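Local coordinates for protein SusD homolog (Bacteroides thetaiotaomicron, PDB 4MRU) that probably binds mucin O-glycans as a SusD-like outer-membrane lipoprotein with a TPR-like helical fold, at residues A239-N253 against N313-M325. Numbering follows the deposited sequence. Where two conformers were deposited one is given.
Sequences ALFHVAENRSALCFN and NRLMTASDPYVWM. With EDO (1,2-ethanediol), chain F.
Asn246 meets Tyr322 because its CG swings anti to the backbone N (chi1 -176°), while the tyrosine's CG lies anti to its own carbonyl carbon. The amide therefore comes over the phenol, ND2 above the ring centre with the two planes 30° apart. From there ND2 donates a fairly straight bond to Asp320 O at 2.8 Å, reaching that oxygen from above its carbonyl plane; OD1 takes a weak capping bond from Ala249 N. The backbone joins in, with Asn246 N donating to Ala318 O (2.7 Å).

In Arg314, chi1 of 65° and an extended chi2 carry CD over the middle of the Phe252 ring, 3.6 Å from its centroid; a bend at chi3 then turns the guanidinium into an off-centre cation-pi contact. Selenomethionine Met316 packs SE obliquely beside the ring, 3.7 Å from Phe252 CD2, and over one face of the guanidinium. Without the Phe252 ring, as with an alanine here, a gap is likely to open under Arg314 CD and beside Met316 SE, leaving the arginine less firmly held. Beside this cluster, Asn253 ND2 donates a hydrogen bond to Met316 O at 3.0 Å, and Tyr43 of helix 40-54 touches both Phe252 and Arg314.

At the other end the backbones pair directly, Phe241 N bonding to Tyr322 O at 2.8 Å, while Leu240 CD2 rests 3.7 Å from Pro321 CG. Ala239 stands opposite two residues, its O accepting from Trp324 N and, weakly, from Met325 N. The whole illustrates a short two-stranded antiparallel ribbon with a classic beta bulge, followed by paired loops in which Asn246 weakly caps the turn leading into a helix, within a largely helical SusD-like fold.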
loop_
_atom_site.group_PDB
_atom_site.type_symbol
_atom_site.label_atom_id
_atom_site.label_comp_id
_atom_site.label_asym_id
_atom_site.label_seq_id
_atom_site.Cartn_x
_atom_site.Cartn_y
_atom_site.Cartn_z
ATOM N N ALA A 239 9.923 -9.720 -1.890
ATOM C CA ALA A 239 10.775 -8.548 -1.753
ATOM C C ALA A 239 10.582 -7.971 -0.347
ATOM O O ALA A 239 9.509 -7.430 -0.038
ATOM C CB ALA A 239 10.418 -7.518 -2.777
ATOM N N LEU A 240 11.606 -8.137 0.486
ATOM C CA LEU A 240 11.601 -7.644 1.839
ATOM C C LEU A 240 12.824 -6.784 2.010
ATOM O O LEU A 240 13.933 -7.194 1.595
ATOM C CB LEU A 240 11.697 -8.782 2.828
ATOM C CG LEU A 240 10.486 -9.569 3.301
ATOM C CD1 LEU A 240 9.623 -10.024 2.168
ATOM C CD2 LEU A 240 11.042 -10.742 4.111
ATOM N N PHE A 241 12.676 -5.628 2.663
ATOM C CA PHE A 241 13.832 -4.815 3.052
ATOM C C PHE A 241 14.205 -5.236 4.459
ATOM O O PHE A 241 13.494 -4.964 5.429
ATOM C CB PHE A 241 13.529 -3.318 2.930
ATOM C CG PHE A 241 14.633 -2.416 3.377
ATOM C CD1 PHE A 241 15.947 -2.601 2.932
ATOM C CD2 PHE A 241 14.356 -1.331 4.207
ATOM C CE1 PHE A 241 16.955 -1.742 3.299
ATOM C CE2 PHE A 241 15.368 -0.466 4.581
ATOM C CZ PHE A 241 16.662 -0.677 4.141
ATOM N N HIS A 242 15.330 -5.929 4.567
ATOM C CA HIS A 242 15.817 -6.408 5.825
ATOM C C HIS A 242 16.627 -5.334 6.520
ATOM O O HIS A 242 17.441 -4.612 5.896
ATOM C CB HIS A 242 16.721 -7.639 5.606
ATOM C CG HIS A 242 16.060 -8.745 4.866
ATOM N ND1 HIS A 242 16.007 -8.777 3.495
ATOM C CD2 HIS A 242 15.392 -9.842 5.292
ATOM C CE1 HIS A 242 15.369 -9.863 3.101
ATOM N NE2 HIS A 242 14.967 -10.514 4.171
ATOM N N VAL A 243 16.452 -5.234 7.822
ATOM C CA VAL A 243 17.103 -4.195 8.556
ATOM C C VAL A 243 17.569 -4.733 9.908
ATOM O O VAL A 243 16.932 -5.629 10.451
ATOM C CB VAL A 243 16.160 -3.012 8.814
ATOM C CG1 VAL A 243 15.836 -2.286 7.520
ATOM C CG2 VAL A 243 14.890 -3.484 9.503
ATOM N N ALA A 244 18.672 -4.180 10.413
ATOM C CA ALA A 244 19.209 -4.542 11.734
ATOM C C ALA A 244 18.293 -4.029 12.832
ATOM O O ALA A 244 18.141 -4.669 13.857
ATOM C CB ALA A 244 20.623 -3.995 11.902
ATOM N N GLU A 245 17.631 -2.886 12.591
ATOM C CA GLU A 245 16.660 -2.349 13.523
ATOM C C GLU A 245 15.488 -1.748 12.776
ATOM O O GLU A 245 15.661 -0.830 11.971
ATOM C CB GLU A 245 17.281 -1.286 14.464
ATOM C CG GLU A 245 16.237 -0.898 15.513
ATOM C CD GLU A 245 16.614 0.228 16.478
ATOM O OE1 GLU A 245 17.561 0.978 16.185
ATOM O OE2 GLU A 245 15.896 0.347 17.519
ATOM N N ASN A 246 14.299 -2.300 13.023
ATOM C CA ASN A 246 13.075 -1.792 12.446
ATOM C C ASN A 246 12.563 -0.706 13.358
ATOM O O ASN A 246 12.058 -0.986 14.453
ATOM C CB ASN A 246 12.064 -2.928 12.281
ATOM C CG ASN A 246 10.802 -2.499 11.598
ATOM O OD1 ASN A 246 10.236 -1.425 11.886
ATOM N ND2 ASN A 246 10.312 -3.357 10.679
ATOM N N ARG A 247 12.729 0.550 12.920
ATOM C CA ARG A 247 12.394 1.688 13.739
ATOM C C ARG A 247 10.881 1.903 13.755
ATOM O O ARG A 247 10.357 2.530 14.660
ATOM C CB ARG A 247 13.091 2.950 13.208
ATOM C CG ARG A 247 14.593 2.834 13.112
ATOM C CD ARG A 247 15.219 3.018 14.458
ATOM N NE ARG A 247 15.073 4.384 14.929
ATOM C CZ ARG A 247 15.423 4.791 16.138
ATOM N NH1 ARG A 247 15.922 3.930 17.008
ATOM N NH2 ARG A 247 15.260 6.062 16.495
ATOM N N SER A 248 10.174 1.377 12.758
ATOM C CA SER A 248 8.719 1.507 12.739
ATOM C C SER A 248 8.094 0.804 13.946
ATOM O O SER A 248 6.964 1.108 14.337
ATOM C CB SER A 248 8.084 0.956 11.439
ATOM O OG SER A 248 8.021 -0.463 11.358
ATOM N N ALA A 249 8.804 -0.162 14.518
ATOM C CA ALA A 249 8.316 -0.825 15.723
ATOM C C ALA A 249 8.135 0.161 16.863
ATOM O O ALA A 249 7.285 -0.066 17.730
ATOM C CB ALA A 249 9.248 -1.963 16.138
ATOM N N LEU A 250 8.925 1.242 16.892
ATOM C CA LEU A 250 8.760 2.266 17.921
ATOM C C LEU A 250 7.309 2.776 17.962
ATOM O O LEU A 250 6.745 2.938 19.050
ATOM C CB LEU A 250 9.681 3.473 17.697
ATOM C CG LEU A 250 11.156 3.149 17.882
ATOM C CD1 LEU A 250 11.994 4.294 17.313
ATOM C CD2 LEU A 250 11.498 2.863 19.341
ATOM N N CYS A 251 6.736 3.044 16.790
ATOM C CA CYS A 251 5.423 3.685 16.671
ATOM C C CYS A 251 4.347 2.880 17.375
ATOM O O CYS A 251 3.412 3.453 17.931
ATOM C CB CYS A 251 5.013 3.874 15.200
ATOM S SG CYS A 251 6.198 4.870 14.225
ATOM N N PHE A 252 4.478 1.552 17.334
ATOM C CA PHE A 252 3.438 0.658 17.791
ATOM C C PHE A 252 3.747 0.107 19.171
ATOM O O PHE A 252 2.880 0.034 20.015
ATOM C CB PHE A 252 3.279 -0.497 16.805
ATOM C CG PHE A 252 2.803 -0.065 15.448
ATOM C CD1 PHE A 252 1.453 0.073 15.185
ATOM C CD2 PHE A 252 3.717 0.203 14.441
ATOM C CE1 PHE A 252 1.002 0.489 13.951
ATOM C CE2 PHE A 252 3.283 0.585 13.184
ATOM C CZ PHE A 252 1.924 0.747 12.939
ATOM N N ASN A 253 4.988 -0.295 19.385
ATOM C CA ASN A 253 5.390 -0.991 20.604
ATOM C C ASN A 253 5.827 -0.062 21.724
ATOM O O ASN A 253 5.659 -0.399 22.877
ATOM C CB ASN A 253 6.522 -1.983 20.303
ATOM C CG ASN A 253 6.039 -3.218 19.562
ATOM O OD1 ASN A 253 4.832 -3.441 19.372
ATOM N ND2 ASN A 253 6.993 -4.047 19.130
ATOM N N ASN A 313 -2.756 -4.567 19.389
ATOM C CA ASN A 313 -1.642 -4.018 18.624
ATOM C C ASN A 313 -1.330 -4.918 17.447
ATOM O O ASN A 313 -1.746 -6.066 17.419
ATOM C CB ASN A 313 -0.404 -3.932 19.522
ATOM C CG ASN A 313 0.698 -3.053 18.962
ATOM O OD1 ASN A 313 0.584 -2.451 17.905
ATOM N ND2 ASN A 313 1.785 -3.004 19.679
ATOM N N ARG A 314 -0.604 -4.420 16.461
ATOM C CA ARG A 314 0.040 -5.345 15.578
ATOM C C ARG A 314 1.121 -6.100 16.344
ATOM O O ARG A 314 1.627 -5.617 17.323
ATOM C CB ARG A 314 0.597 -4.650 14.318
ATOM C CG ARG A 314 1.691 -3.665 14.507
ATOM C CD ARG A 314 2.064 -3.066 13.130
ATOM N NE ARG A 314 2.931 -3.974 12.367
ATOM C CZ ARG A 314 3.838 -3.580 11.466
ATOM N NH1 ARG A 314 3.979 -2.298 11.139
ATOM N NH2 ARG A 314 4.599 -4.469 10.887
ATOM N N LEU A 315 1.441 -7.302 15.855
ATOM C CA LEU A 315 2.484 -8.163 16.418
ATOM C C LEU A 315 3.744 -7.954 15.597
ATOM O O LEU A 315 3.790 -8.328 14.436
ATOM C CB LEU A 315 2.050 -9.616 16.373
ATOM C CG LEU A 315 3.063 -10.634 16.924
ATOM C CD1 LEU A 315 3.298 -10.375 18.416
ATOM C CD2 LEU A 315 2.607 -12.056 16.662
HETATM N N MSE A 316 4.729 -7.273 16.160
HETATM C CA MSE A 316 5.972 -7.050 15.484
HETATM C C MSE A 316 7.097 -6.891 16.459
HETATM O O MSE A 316 6.876 -6.675 17.677
HETATM C CB MSE A 316 5.844 -5.767 14.661
HETATM C CG MSE A 316 5.842 -4.516 15.533
HETATM SE SE MSE A 316 5.608 -2.972 14.316
HETATM C CE MSE A 316 7.128 -3.331 13.141
ATOM N N THR A 317 8.320 -7.011 15.943
ATOM C CA THR A 317 9.539 -6.831 16.744
ATOM C C THR A 317 10.441 -5.866 16.025
ATOM O O THR A 317 10.287 -5.656 14.809
ATOM C CB THR A 317 10.323 -8.153 16.976
ATOM O OG1 THR A 317 11.117 -8.471 15.810
ATOM C CG2 THR A 317 9.372 -9.332 17.329
ATOM N N ALA A 318 11.425 -5.362 16.754
ATOM C CA ALA A 318 12.426 -4.458 16.210
ATOM C C ALA A 318 13.412 -5.099 15.237
ATOM O O ALA A 318 14.259 -4.382 14.742
ATOM C CB ALA A 318 13.189 -3.774 17.354
ATOM N N SER A 319 13.312 -6.413 14.967
ATOM C CA SER A 319 14.105 -7.077 13.932
ATOM C C SER A 319 13.335 -7.414 12.664
ATOM O O SER A 319 13.917 -7.939 11.716
ATOM C CB SER A 319 14.674 -8.409 14.442
ATOM O OG SER A 319 15.188 -8.290 15.751
ATOM N N ASP A 320 12.029 -7.115 12.617
ATOM C CA ASP A 320 11.225 -7.513 11.487
ATOM C C ASP A 320 11.621 -6.745 10.213
ATOM O O ASP A 320 11.990 -5.569 10.299
ATOM C CB ASP A 320 9.772 -7.219 11.749
ATOM C CG ASP A 320 9.175 -8.071 12.857
ATOM O OD1 ASP A 320 9.821 -9.014 13.348
ATOM O OD2 ASP A 320 8.017 -7.792 13.217
ATOM N N PRO A 321 11.501 -7.380 9.026
ATOM C CA PRO A 321 11.745 -6.694 7.758
ATOM C C PRO A 321 10.539 -5.860 7.350
ATOM O O PRO A 321 9.475 -6.022 7.941
ATOM C CB PRO A 321 11.935 -7.845 6.781
ATOM C CG PRO A 321 11.069 -8.931 7.356
ATOM C CD PRO A 321 11.231 -8.817 8.827
ATOM N N TYR A 322 10.720 -4.954 6.391
ATOM C CA TYR A 322 9.621 -4.275 5.777
ATOM C C TYR A 322 9.220 -5.047 4.511
ATOM O O TYR A 322 10.088 -5.315 3.648
ATOM C CB TYR A 322 9.994 -2.845 5.429
ATOM C CG TYR A 322 10.349 -1.966 6.580
ATOM C CD1 TYR A 322 9.372 -1.246 7.268
ATOM C CD2 TYR A 322 11.664 -1.807 6.976
ATOM C CE1 TYR A 322 9.705 -0.403 8.329
ATOM C CE2 TYR A 322 12.002 -1.006 8.066
ATOM C CZ TYR A 322 11.010 -0.277 8.718
ATOM O OH TYR A 322 11.341 0.542 9.789
ATOM N N VAL A 323 7.935 -5.372 4.363
ATOM C CA VAL A 323 7.492 -6.268 3.290
ATOM C C VAL A 323 7.008 -5.437 2.129
ATOM O O VAL A 323 5.998 -4.733 2.243
ATOM C CB VAL A 323 6.389 -7.256 3.782
ATOM C CG1 VAL A 323 5.899 -8.168 2.658
ATOM C CG2 VAL A 323 6.876 -8.114 4.961
ATOM N N TRP A 324 7.731 -5.497 1.002
ATOM C CA TRP A 324 7.333 -4.731 -0.182
ATOM C C TRP A 324 6.310 -5.443 -1.085
ATOM O O TRP A 324 5.303 -4.883 -1.414
ATOM C CB TRP A 324 8.524 -4.446 -1.038
ATOM C CG TRP A 324 9.556 -3.523 -0.444
ATOM C CD1 TRP A 324 9.589 -3.013 0.796
ATOM C CD2 TRP A 324 10.701 -3.037 -1.116
ATOM N NE1 TRP A 324 10.707 -2.212 0.955
ATOM C CE2 TRP A 324 11.392 -2.204 -0.230
ATOM C CE3 TRP A 324 11.205 -3.214 -2.402
ATOM C CZ2 TRP A 324 12.587 -1.546 -0.590
ATOM C CZ3 TRP A 324 12.338 -2.531 -2.785
ATOM C CH2 TRP A 324 13.029 -1.717 -1.878
HETATM N N MSE A 325 6.607 -6.660 -1.512
HETATM C CA MSE A 325 5.763 -7.365 -2.466
HETATM C C MSE A 325 5.915 -8.832 -2.235
HETATM O O MSE A 325 7.019 -9.345 -2.136
HETATM C CB MSE A 325 6.173 -6.995 -3.888
HETATM C CG MSE A 325 5.349 -7.865 -4.842
HETATM SE SE MSE A 325 3.905 -7.045 -5.865
HETATM C CE MSE A 325 4.919 -5.411 -6.354
HETATM C C1 EDO F . 6.187 -1.152 -2.743
HETATM O O1 EDO F . 5.142 -0.181 -2.864
HETATM C C2 EDO F . 5.999 -1.682 -1.364
HETATM O O2 EDO F . 4.722 -2.293 -1.416
HETATM O O HOH W 1 14.736 -7.528 9.052
HETATM O O HOH W 2 17.070 -8.175 11.627
HETATM O O HOH W 3 13.772 1.100 10.265
HETATM O O HOH W 4 7.744 -4.429 9.559
HETATM O O HOH W 5 6.419 -1.895 9.648
HETATM O O HOH W 6 3.855 -5.881 18.752
#